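Local structure of N-acetylmuramoyl-L-alanine amidase amiD (Escherichia coli, 3D2Y) at residues V76-L81 against I138-I143; G115-A120 against R158-G163; P162-P167 against F230-R235. The protein hydrolyses the amide link between N-acetylmuramoyl and L-amino acid residues in cell-wall glycopeptides, using one zinc ion per subunit. All coordinates share one frame; numbering follows the deposited sequence.

Interaction 1 (V76-L81 against I138-I143)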
loop_
_atom_site.group_PDB
_atom_site.type_symbol
_atom_site.label_atom_id
_atom_site.label_comp_id
_atom_site.label_asym_id
_atom_site.label_seq_id
_atom_site.Cartn_x
_atom_site.Cartn_y
_atom_site.Cartn_z
ATOM N N VAL A 76 16.535 -6.228 3.410
ATOM C CA VAL A 76 17.003 -4.872 3.696
ATOM C C VAL A 76 16.577 -4.536 5.117
ATOM O O VAL A 76 15.409 -4.741 5.448
ATOM C CB VAL A 76 16.444 -3.776 2.715
ATOM C CG1 VAL A 76 16.860 -2.311 3.185
ATOM C CG2 VAL A 76 16.865 -4.033 1.261
ATOM N N PRO A 77 17.542 -4.100 5.976
ATOM C CA PRO A 77 17.185 -3.662 7.348
ATOM C C PRO A 77 16.142 -2.542 7.254
ATOM O O PRO A 77 16.226 -1.699 6.366
ATOM C CB PRO A 77 18.509 -3.137 7.919
ATOM C CG PRO A 77 19.584 -3.827 7.122
ATOM C CD PRO A 77 18.984 -3.926 5.715
ATOM N N GLU A 78 15.164 -2.573 8.162
ATOM C CA GLU A 78 14.005 -1.675 8.120
ATOM C C GLU A 78 14.474 -0.251 8.324
ATOM O O GLU A 78 13.810 0.667 7.862
ATOM C CB GLU A 78 12.973 -2.016 9.216
ATOM C CG GLU A 78 12.190 -3.328 9.033
ATOM C CD GLU A 78 11.043 -3.517 10.062
ATOM O OE1 GLU A 78 11.019 -2.797 11.087
ATOM O OE2 GLU A 78 10.179 -4.391 9.830
ATOM N N GLN A 79 15.608 -0.078 9.017
ATOM C CA GLN A 79 16.185 1.241 9.297
ATOM C C GLN A 79 16.603 1.922 8.002
ATOM O O GLN A 79 16.746 3.116 7.953
ATOM C CB GLN A 79 17.427 1.096 10.186
ATOM C CG GLN A 79 18.680 0.701 9.381
ATOM C CD GLN A 79 19.719 -0.061 10.151
ATOM O OE1 GLN A 79 20.328 -0.997 9.622
ATOM N NE2 GLN A 79 19.946 0.331 11.401
ATOM N N GLU A 80 16.840 1.113 6.978
ATOM C CA GLU A 80 17.325 1.590 5.697
ATOM C C GLU A 80 16.193 1.593 4.687
ATOM O O GLU A 80 15.254 0.813 4.807
ATOM C CB GLU A 80 18.476 0.711 5.207
ATOM C CG GLU A 80 19.792 0.946 5.960
ATOM C CD GLU A 80 20.946 0.449 5.172
ATOM O OE1 GLU A 80 21.810 1.284 4.817
ATOM O OE2 GLU A 80 20.973 -0.764 4.878
ATOM N N LEU A 81 16.269 2.475 3.701
ATOM C CA LEU A 81 15.321 2.404 2.591
ATOM C C LEU A 81 15.692 1.349 1.552
ATOM O O LEU A 81 16.886 1.064 1.293
ATOM C CB LEU A 81 15.131 3.789 1.939
ATOM C CG LEU A 81 16.261 4.478 1.192
ATOM C CD1 LEU A 81 16.336 3.873 -0.200
ATOM C CD2 LEU A 81 15.979 5.961 1.106
ATOM N N ILE A 138 3.278 -2.608 11.632
ATOM C CA ILE A 138 2.295 -1.589 12.012
ATOM C C ILE A 138 2.385 -1.208 13.509
ATOM O O ILE A 138 2.369 -0.026 13.833
ATOM C CB ILE A 138 0.866 -2.047 11.615
ATOM C CG1 ILE A 138 0.717 -2.033 10.081
ATOM C CG2 ILE A 138 -0.185 -1.223 12.356
ATOM C CD1 ILE A 138 -0.339 -2.961 9.533
ATOM N N ALA A 139 2.520 -2.194 14.410
ATOM C CA ALA A 139 2.777 -1.918 15.835
ATOM C C ALA A 139 4.066 -1.160 16.091
ATOM O O ALA A 139 4.094 -0.201 16.907
ATOM C CB ALA A 139 2.741 -3.241 16.696
ATOM N N ARG A 140 5.140 -1.610 15.438
ATOM C CA ARG A 140 6.475 -1.085 15.709
ATOM C C ARG A 140 6.548 0.445 15.480
ATOM O O ARG A 140 7.164 1.172 16.287
ATOM C CB ARG A 140 7.504 -1.847 14.870
ATOM C CG ARG A 140 8.928 -1.462 15.163
ATOM C CD ARG A 140 9.851 -2.625 15.022
ATOM N NE ARG A 140 9.696 -3.287 13.738
ATOM C CZ ARG A 140 9.378 -4.567 13.579
ATOM N NH1 ARG A 140 9.211 -5.356 14.633
ATOM N NH2 ARG A 140 9.253 -5.064 12.354
ATOM N N TYR A 141 5.883 0.908 14.412
ATOM C CA TYR A 141 5.979 2.300 13.909
ATOM C C TYR A 141 4.714 3.102 14.077
ATOM O O TYR A 141 4.640 4.273 13.675
ATOM C CB TYR A 141 6.477 2.337 12.452
ATOM C CG TYR A 141 7.782 1.618 12.306
ATOM C CD1 TYR A 141 8.945 2.112 12.919
ATOM C CD2 TYR A 141 7.851 0.401 11.628
ATOM C CE1 TYR A 141 10.154 1.445 12.800
ATOM C CE2 TYR A 141 9.051 -0.276 11.519
ATOM C CZ TYR A 141 10.192 0.244 12.096
ATOM O OH TYR A 141 11.391 -0.436 12.005
ATOM N N HIS A 142 3.719 2.465 14.687
ATOM C CA HIS A 142 2.367 3.016 14.812
ATOM C C HIS A 142 1.784 3.487 13.476
ATOM O O HIS A 142 1.289 4.615 13.339
ATOM C CB HIS A 142 2.346 4.147 15.826
ATOM C CG HIS A 142 2.320 3.686 17.243
ATOM N ND1 HIS A 142 3.428 3.172 17.879
ATOM C CD2 HIS A 142 1.313 3.652 18.147
ATOM C CE1 HIS A 142 3.106 2.846 19.116
ATOM N NE2 HIS A 142 1.830 3.134 19.309
ATOM N N ILE A 143 1.907 2.634 12.468
ATOM C CA ILE A 143 1.463 2.969 11.127
ATOM C C ILE A 143 -0.057 3.056 11.129
ATOM O O ILE A 143 -0.710 2.185 11.693
ATOM C CB ILE A 143 1.965 1.898 10.129
ATOM C CG1 ILE A 143 3.484 2.006 10.032
ATOM C CG2 ILE A 143 1.259 2.066 8.769
ATOM C CD1 ILE A 143 4.119 1.069 8.976
#
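Glu78 reaches from a type I beta turn, Pro77 to Glu80, to the last turn of helix 124-141, where its carboxylate meets Arg140 and Tyr141. Both segments belong to the zinc amidase domain of the Amidase_2 (PGRP-like) family. The turn is closed by Glu80 N to Pro77 O at 2.9 Å, and its CA atoms stay far from the helix: the nearest pair, Glu78 CA and Tyr141 CA, is 10.7 Å apart, so side chains alone span the distance. Along Glu78, CB already lies 3.6 Å from Tyr141 OH. CG stands anti to the carbonyl carbon (chi1 -70°) and the chain runs on extended, which carries CD to the helix. Glu78 OE1 then takes two donors: Tyr141 OH on its anti side at 2.6 Å and Arg140 NE on its syn side at 3.0 Å. Glu78 OE2 receives Arg140 NH2, also syn, at 2.8 Å. Arg140 thus grips the carboxylate side-on, one nitrogen to each oxygen, yet the bidentate salt bridge is twisted: the carboxylate and guanidinium planes stand 47° apart, and both N-H...O bonds are bent. The carboxylate is also turned by 51° from the Tyr141 ring, which meets OE1 at its edge. With Tyr57 OH also bonding to OE2, four donors surround the two oxygens, which is likely to hold the carboxylate against rotation about CG-CD, and Arg140, the one cation among them, would offset its charge. Ile101 of strand 100-105 and Ile137 of the helix touch the Glu78 side chain. The contact lies at the surface, away from the zinc site. Arg140 bends at chi2 and chi3, and its CG sits over the centre of the Tyr141 ring, 3.7 Å above the plane.

Interaction 2 (G115-A120 against R158-G163)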
loop_
_atom_site.group_PDB
_atom_site.type_symbol
_atom_site.label_atom_id
_atom_site.label_comp_id
_atom_site.label_asym_id
_atom_site.label_seq_id
_atom_site.Cartn_x
_atom_site.Cartn_y
_atom_site.Cartn_z
ATOM N N GLY A 115 -7.252 -10.444 -24.701
ATOM C CA GLY A 115 -7.405 -9.016 -24.406
ATOM C C GLY A 115 -7.691 -8.707 -22.945
ATOM O O GLY A 115 -7.255 -7.677 -22.422
ATOM N N VAL A 116 -8.430 -9.604 -22.293
ATOM C CA VAL A 116 -8.792 -9.466 -20.880
ATOM C C VAL A 116 -7.575 -9.698 -19.960
ATOM O O VAL A 116 -7.091 -10.829 -19.797
ATOM C CB VAL A 116 -9.995 -10.402 -20.490
ATOM C CG1 VAL A 116 -10.542 -10.061 -19.104
ATOM C CG2 VAL A 116 -11.109 -10.316 -21.522
ATOM N N LYS A 117 -7.082 -8.600 -19.389
ATOM C CA LYS A 117 -6.065 -8.638 -18.353
ATOM C C LYS A 117 -6.635 -9.423 -17.154
ATOM O O LYS A 117 -7.587 -8.970 -16.508
ATOM C CB LYS A 117 -5.697 -7.206 -17.972
ATOM C CG LYS A 117 -4.233 -7.002 -17.749
ATOM C CD LYS A 117 -3.932 -5.695 -17.036
ATOM C CE LYS A 117 -3.075 -4.783 -17.901
ATOM N NZ LYS A 117 -2.239 -3.827 -17.114
ATOM N N TYR A 118 -6.086 -10.622 -16.903
ATOM C CA TYR A 118 -6.575 -11.510 -15.847
ATOM C C TYR A 118 -5.506 -11.517 -14.771
ATOM O O TYR A 118 -4.327 -11.683 -15.085
ATOM C CB TYR A 118 -6.777 -12.952 -16.351
ATOM C CG TYR A 118 -8.124 -13.301 -16.991
ATOM C CD1 TYR A 118 -9.224 -13.702 -16.215
ATOM C CD2 TYR A 118 -8.281 -13.276 -18.381
ATOM C CE1 TYR A 118 -10.463 -14.043 -16.822
ATOM C CE2 TYR A 118 -9.500 -13.612 -18.991
ATOM C CZ TYR A 118 -10.586 -13.994 -18.216
ATOM O OH TYR A 118 -11.780 -14.316 -18.859
ATOM N N PHE A 119 -5.900 -11.336 -13.511
ATOM C CA PHE A 119 -4.941 -11.332 -12.403
ATOM C C PHE A 119 -4.905 -12.716 -11.735
ATOM O O PHE A 119 -5.803 -13.503 -11.956
ATOM C CB PHE A 119 -5.301 -10.242 -11.386
ATOM C CG PHE A 119 -4.944 -8.843 -11.828
ATOM C CD1 PHE A 119 -3.754 -8.242 -11.423
ATOM C CD2 PHE A 119 -5.821 -8.093 -12.615
ATOM C CE1 PHE A 119 -3.428 -6.929 -11.801
ATOM C CE2 PHE A 119 -5.498 -6.798 -13.017
ATOM C CZ PHE A 119 -4.332 -6.192 -12.589
ATOM N N ALA A 120 -3.886 -12.989 -10.916
ATOM C CA ALA A 120 -3.687 -14.312 -10.281
ATOM C C ALA A 120 -4.138 -14.260 -8.828
ATOM O O ALA A 120 -3.795 -13.322 -8.123
ATOM C CB ALA A 120 -2.227 -14.656 -10.324
ATOM N N ARG A 158 1.783 4.155 -13.189
ATOM C CA ARG A 158 2.898 3.260 -13.535
ATOM C C ARG A 158 2.666 1.820 -13.162
ATOM O O ARG A 158 3.278 0.923 -13.761
ATOM C CB ARG A 158 4.212 3.708 -12.865
ATOM C CG ARG A 158 4.714 5.097 -13.335
ATOM C CD ARG A 158 6.141 5.405 -12.828
ATOM N NE ARG A 158 6.281 5.336 -11.362
ATOM C CZ ARG A 158 6.854 4.308 -10.730
ATOM N NH1 ARG A 158 7.359 3.314 -11.432
ATOM N NH2 ARG A 158 6.960 4.282 -9.397
ATOM N N LYS A 159 1.873 1.601 -12.105
ATOM C CA LYS A 159 1.771 0.258 -11.477
ATOM C C LYS A 159 0.329 -0.144 -11.172
ATOM O O LYS A 159 -0.525 0.709 -10.909
ATOM C CB LYS A 159 2.579 0.217 -10.176
ATOM C CG LYS A 159 4.044 0.529 -10.335
ATOM C CD LYS A 159 4.810 -0.586 -11.043
ATOM C CE LYS A 159 6.203 -0.118 -11.369
ATOM N NZ LYS A 159 7.021 -1.354 -11.733
ATOM N N ASP A 160 0.098 -1.454 -11.185
ATOM C CA ASP A 160 -1.183 -2.050 -10.787
ATOM C C ASP A 160 -1.111 -2.843 -9.483
ATOM O O ASP A 160 -2.155 -3.197 -8.900
ATOM C CB ASP A 160 -1.633 -3.016 -11.904
ATOM C CG ASP A 160 -2.229 -2.293 -13.096
ATOM O OD1 ASP A 160 -2.460 -1.084 -12.990
ATOM O OD2 ASP A 160 -2.452 -2.929 -14.150
ATOM N N ASP A 161 0.108 -3.207 -9.075
ATOM C CA ASP A 161 0.293 -4.142 -7.971
ATOM C C ASP A 161 -0.113 -3.616 -6.602
ATOM O O ASP A 161 0.007 -2.396 -6.353
ATOM C CB ASP A 161 1.701 -4.786 -8.006
ATOM C CG ASP A 161 2.830 -3.796 -7.756
ATOM O OD1 ASP A 161 3.568 -4.014 -6.767
ATOM O OD2 ASP A 161 2.963 -2.803 -8.520
ATOM N N PRO A 162 -0.646 -4.511 -5.717
ATOM C CA PRO A 162 -0.858 -5.960 -5.909
ATOM C C PRO A 162 -2.164 -6.388 -6.579
ATOM O O PRO A 162 -2.452 -7.573 -6.602
ATOM C CB PRO A 162 -0.848 -6.498 -4.476
ATOM C CG PRO A 162 -1.497 -5.380 -3.709
ATOM C CD PRO A 162 -1.069 -4.093 -4.375
ATOM N N GLY A 163 -2.951 -5.435 -7.083
ATOM C CA GLY A 163 -4.051 -5.777 -7.967
ATOM C C GLY A 163 -5.373 -6.103 -7.302
ATOM O O GLY A 163 -5.482 -6.203 -6.064
HETATM O O HOH W 1 -3.696 -1.848 -16.265
#
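Lys117 and Asp160 approach from opposite directions, the ammonium NZ meeting Asp160 OD2 nearly in line with its C-O bond at 3.1 Å in a salt bridge. Asp160 CG stands anti to its carbonyl carbon (chi1 -78°), turning OD2 to Lys117. A water doubles the link, accepting from Lys117 NZ at 2.6 Å and donating to Asp160 OD2 at 2.7 Å. The Phe119 side chain crosses that of Asp160 at about a right angle: OD2 lies near the ring plane at its edge, 4.1 Å from CZ, with carboxylate and ring turned 52° apart. Phe119 CE1 also packs 4.1 Å from Gly163 CA, where a side chain would run into the ring. Asp160 OD1 forms a second salt bridge with Arg225. Replacing Asp160 by an alanine is likely to leave Lys117 and Arg225 without their shared carboxylate and to open a gap beside the Phe119 ring edge. In sequence Asp160 falls between the transition-state stabiliser Lys159 and the zinc ligand Asp161, so the contact joins strand 116-119 to the loop carrying both. Strand 116-119 pairs antiparallel with 110-113, whose Trp110 meets Phe119 edge-to-face; Phe119 and Asp160 touch Tyr36 of strand 31-36, and Arg225 lies on helix 220-234.

Interaction 3 (P162-P167 against F230-R235)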
loop_
_atom_site.group_PDB
_atom_site.type_symbol
_atom_site.label_atom_id
_atom_site.label_comp_id
_atom_site.label_asym_id
_atom_site.label_seq_id
_atom_site.Cartn_x
_atom_site.Cartn_y
_atom_site.Cartn_z
ATOM N N PRO A 162 -0.646 -4.511 -5.717
ATOM C CA PRO A 162 -0.858 -5.960 -5.909
ATOM C C PRO A 162 -2.164 -6.388 -6.579
ATOM O O PRO A 162 -2.452 -7.573 -6.602
ATOM C CB PRO A 162 -0.848 -6.498 -4.476
ATOM C CG PRO A 162 -1.497 -5.380 -3.709
ATOM C CD PRO A 162 -1.069 -4.093 -4.375
ATOM N N GLY A 163 -2.951 -5.435 -7.083
ATOM C CA GLY A 163 -4.051 -5.777 -7.967
ATOM C C GLY A 163 -5.373 -6.103 -7.302
ATOM O O GLY A 163 -5.482 -6.203 -6.064
ATOM N N PRO A 164 -6.420 -6.270 -8.130
ATOM C CA PRO A 164 -7.799 -6.375 -7.649
ATOM C C PRO A 164 -8.129 -7.720 -6.958
ATOM O O PRO A 164 -9.201 -7.845 -6.344
ATOM C CB PRO A 164 -8.606 -6.152 -8.922
ATOM C CG PRO A 164 -7.719 -6.820 -9.993
ATOM C CD PRO A 164 -6.327 -6.339 -9.592
ATOM N N LEU A 165 -7.229 -8.714 -7.039
ATOM C CA LEU A 165 -7.440 -10.008 -6.353
ATOM C C LEU A 165 -6.783 -10.021 -4.959
ATOM O O LEU A 165 -6.979 -10.955 -4.165
ATOM C CB LEU A 165 -6.983 -11.182 -7.226
ATOM C CG LEU A 165 -7.856 -11.443 -8.485
ATOM C CD1 LEU A 165 -7.431 -12.691 -9.150
ATOM C CD2 LEU A 165 -9.340 -11.564 -8.148
ATOM N N PHE A 166 -6.040 -8.968 -4.657
ATOM C CA PHE A 166 -5.450 -8.812 -3.324
ATOM C C PHE A 166 -6.528 -8.584 -2.253
ATOM O O PHE A 166 -7.335 -7.666 -2.401
ATOM C CB PHE A 166 -4.373 -7.701 -3.248
ATOM C CG PHE A 166 -3.627 -7.727 -1.954
ATOM C CD1 PHE A 166 -3.929 -6.823 -0.938
ATOM C CD2 PHE A 166 -2.684 -8.732 -1.714
ATOM C CE1 PHE A 166 -3.244 -6.918 0.321
ATOM C CE2 PHE A 166 -2.023 -8.832 -0.511
ATOM C CZ PHE A 166 -2.296 -7.901 0.514
ATOM N N PRO A 167 -6.544 -9.425 -1.179
ATOM C CA PRO A 167 -7.662 -9.393 -0.216
ATOM C C PRO A 167 -7.598 -8.296 0.876
ATOM O O PRO A 167 -7.399 -8.601 2.050
ATOM C CB PRO A 167 -7.637 -10.824 0.371
ATOM C CG PRO A 167 -6.167 -11.214 0.334
ATOM C CD PRO A 167 -5.553 -10.479 -0.851
ATOM N N PHE A 230 -7.760 3.143 -7.294
ATOM C CA PHE A 230 -8.587 3.256 -6.097
ATOM C C PHE A 230 -9.578 2.066 -6.023
ATOM O O PHE A 230 -9.783 1.435 -4.946
ATOM C CB PHE A 230 -9.330 4.600 -6.114
ATOM C CG PHE A 230 -10.295 4.776 -4.987
ATOM C CD1 PHE A 230 -9.838 4.967 -3.686
ATOM C CD2 PHE A 230 -11.692 4.787 -5.231
ATOM C CE1 PHE A 230 -10.742 5.132 -2.626
ATOM C CE2 PHE A 230 -12.613 4.940 -4.180
ATOM C CZ PHE A 230 -12.123 5.110 -2.871
ATOM N N GLN A 231 -10.159 1.755 -7.184
ATOM C CA GLN A 231 -11.150 0.674 -7.289
ATOM C C GLN A 231 -10.502 -0.687 -7.080
ATOM O O GLN A 231 -11.089 -1.565 -6.418
ATOM C CB GLN A 231 -11.894 0.720 -8.626
ATOM C CG GLN A 231 -12.799 1.971 -8.765
ATOM C CD GLN A 231 -13.306 2.202 -10.183
ATOM O OE1 GLN A 231 -12.624 1.892 -11.153
ATOM N NE2 GLN A 231 -14.484 2.810 -10.303
ATOM N N MET A 232 -9.325 -0.892 -7.662
ATOM C CA MET A 232 -8.571 -2.141 -7.435
ATOM C C MET A 232 -8.359 -2.427 -5.956
ATOM O O MET A 232 -8.405 -3.584 -5.555
ATOM C CB MET A 232 -7.228 -2.177 -8.177
ATOM C CG MET A 232 -7.347 -2.315 -9.676
ATOM S SD MET A 232 -5.754 -2.638 -10.439
ATOM C CE MET A 232 -4.940 -1.061 -10.351
ATOM N N HIS A 233 -8.201 -1.370 -5.150
ATOM C CA HIS A 233 -8.012 -1.495 -3.701
ATOM C C HIS A 233 -9.381 -1.601 -2.963
ATOM O O HIS A 233 -9.572 -2.475 -2.100
ATOM C CB HIS A 233 -7.161 -0.293 -3.226
ATOM C CG HIS A 233 -6.686 -0.366 -1.801
ATOM N ND1 HIS A 233 -5.524 0.253 -1.373
ATOM C CD2 HIS A 233 -7.242 -0.925 -0.697
ATOM C CE1 HIS A 233 -5.382 0.062 -0.070
ATOM N NE2 HIS A 233 -6.422 -0.635 0.361
ATOM N N PHE A 234 -10.329 -0.729 -3.308
ATOM C CA PHE A 234 -11.488 -0.479 -2.467
ATOM C C PHE A 234 -12.827 -0.835 -3.103
ATOM O O PHE A 234 -13.841 -0.853 -2.397
ATOM C CB PHE A 234 -11.523 0.985 -1.979
ATOM C CG PHE A 234 -10.399 1.360 -1.074
ATOM C CD1 PHE A 234 -10.435 0.977 0.275
ATOM C CD2 PHE A 234 -9.326 2.134 -1.544
ATOM C CE1 PHE A 234 -9.425 1.326 1.140
ATOM C CE2 PHE A 234 -8.280 2.475 -0.655
ATOM C CZ PHE A 234 -8.355 2.084 0.696
ATOM N N ARG A 235 -12.838 -1.176 -4.404
ATOM C CA ARG A 235 -14.088 -1.579 -5.085
ATOM C C ARG A 235 -13.728 -2.510 -6.248
ATOM O O ARG A 235 -13.923 -2.179 -7.416
ATOM C CB ARG A 235 -14.897 -0.362 -5.565
ATOM C CG ARG A 235 -16.431 -0.594 -5.646
ATOM C CD ARG A 235 -16.882 -1.390 -6.881
ATOM N NE ARG A 235 -16.486 -0.708 -8.112
ATOM C CZ ARG A 235 -17.227 0.194 -8.754
ATOM N NH1 ARG A 235 -16.762 0.757 -9.858
ATOM N NH2 ARG A 235 -18.433 0.519 -8.313
HETATM O O HOH W 2 -8.804 -5.892 -3.725
#
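Gly163 and Pro164 lie against Met232, joining a type I beta turn, Gly163 to Phe166, in the loop just after the zinc ligand Asp161 to the last turn of helix 220-234. This is a buried contact between the zinc-ligand loop of the amidase fold and helix 220-234. The segment opens at Pro162, which follows a cis peptide bond. At Gly163 the backbone angles would jam a side chain against the preceding carbonyl oxygen; its own O accepts from Phe166 N at 3.2 Å and closes the turn. Pro164 makes the main contact. Its ring and the Met232 side chain run alongside each other in the same direction, with CD 3.8 Å from the sulfur SD and CB 4.1 Å from Met232 CG. Met232 CG stands anti to its carbonyl carbon (chi1 -71°), and the chain bends at chi3, turning CE away from the proline, toward Asp160. The backbones come close too, Pro164 CA and Met232 CA being 4.3 Å apart. The Pro164 CA-H points almost straight at Met232 O, a CA-H...O contact with an angle of 168° at the hydrogen. Beyond Leu165, the Phe166 ring turns to Phe122 and Trp168, both edge-to-face, and Pro167 is the N-cap of helix 168-173. His233 stacks on that same Trp168, so the tryptophan serves both sides of the contact. A water sits 2.7 Å from Phe166 O and 3.0 Å from Met232 O, but with more acceptors around it than protons to give, it need not bond both at once. Met232 O also has Pro164 CA 3.5 Å away.

Overall arrangement
Interactions 2 and 3 are neighbours, with centres 10 Å apart and Pro162 and Gly163 in common; Phe119 packs on Pro164 and Leu165, while Met232 CE touches Asp160 OD1. Together they hold the loop bearing the zinc ligand Asp161 between strand 116-119 and helix 220-234. Interaction 1 lies across the chain's centre, about 28 Å and 24 Å from them between centres, and ties another loop to the end of helix 124-141, the helix that follows strand 116-119. Chemistry changes with depth: interaction 1 is a polar surface clasp, interaction 2 combines a salt bridge with aromatic packing, and buried interaction 3 relies on apolar contact and backbone oxygens.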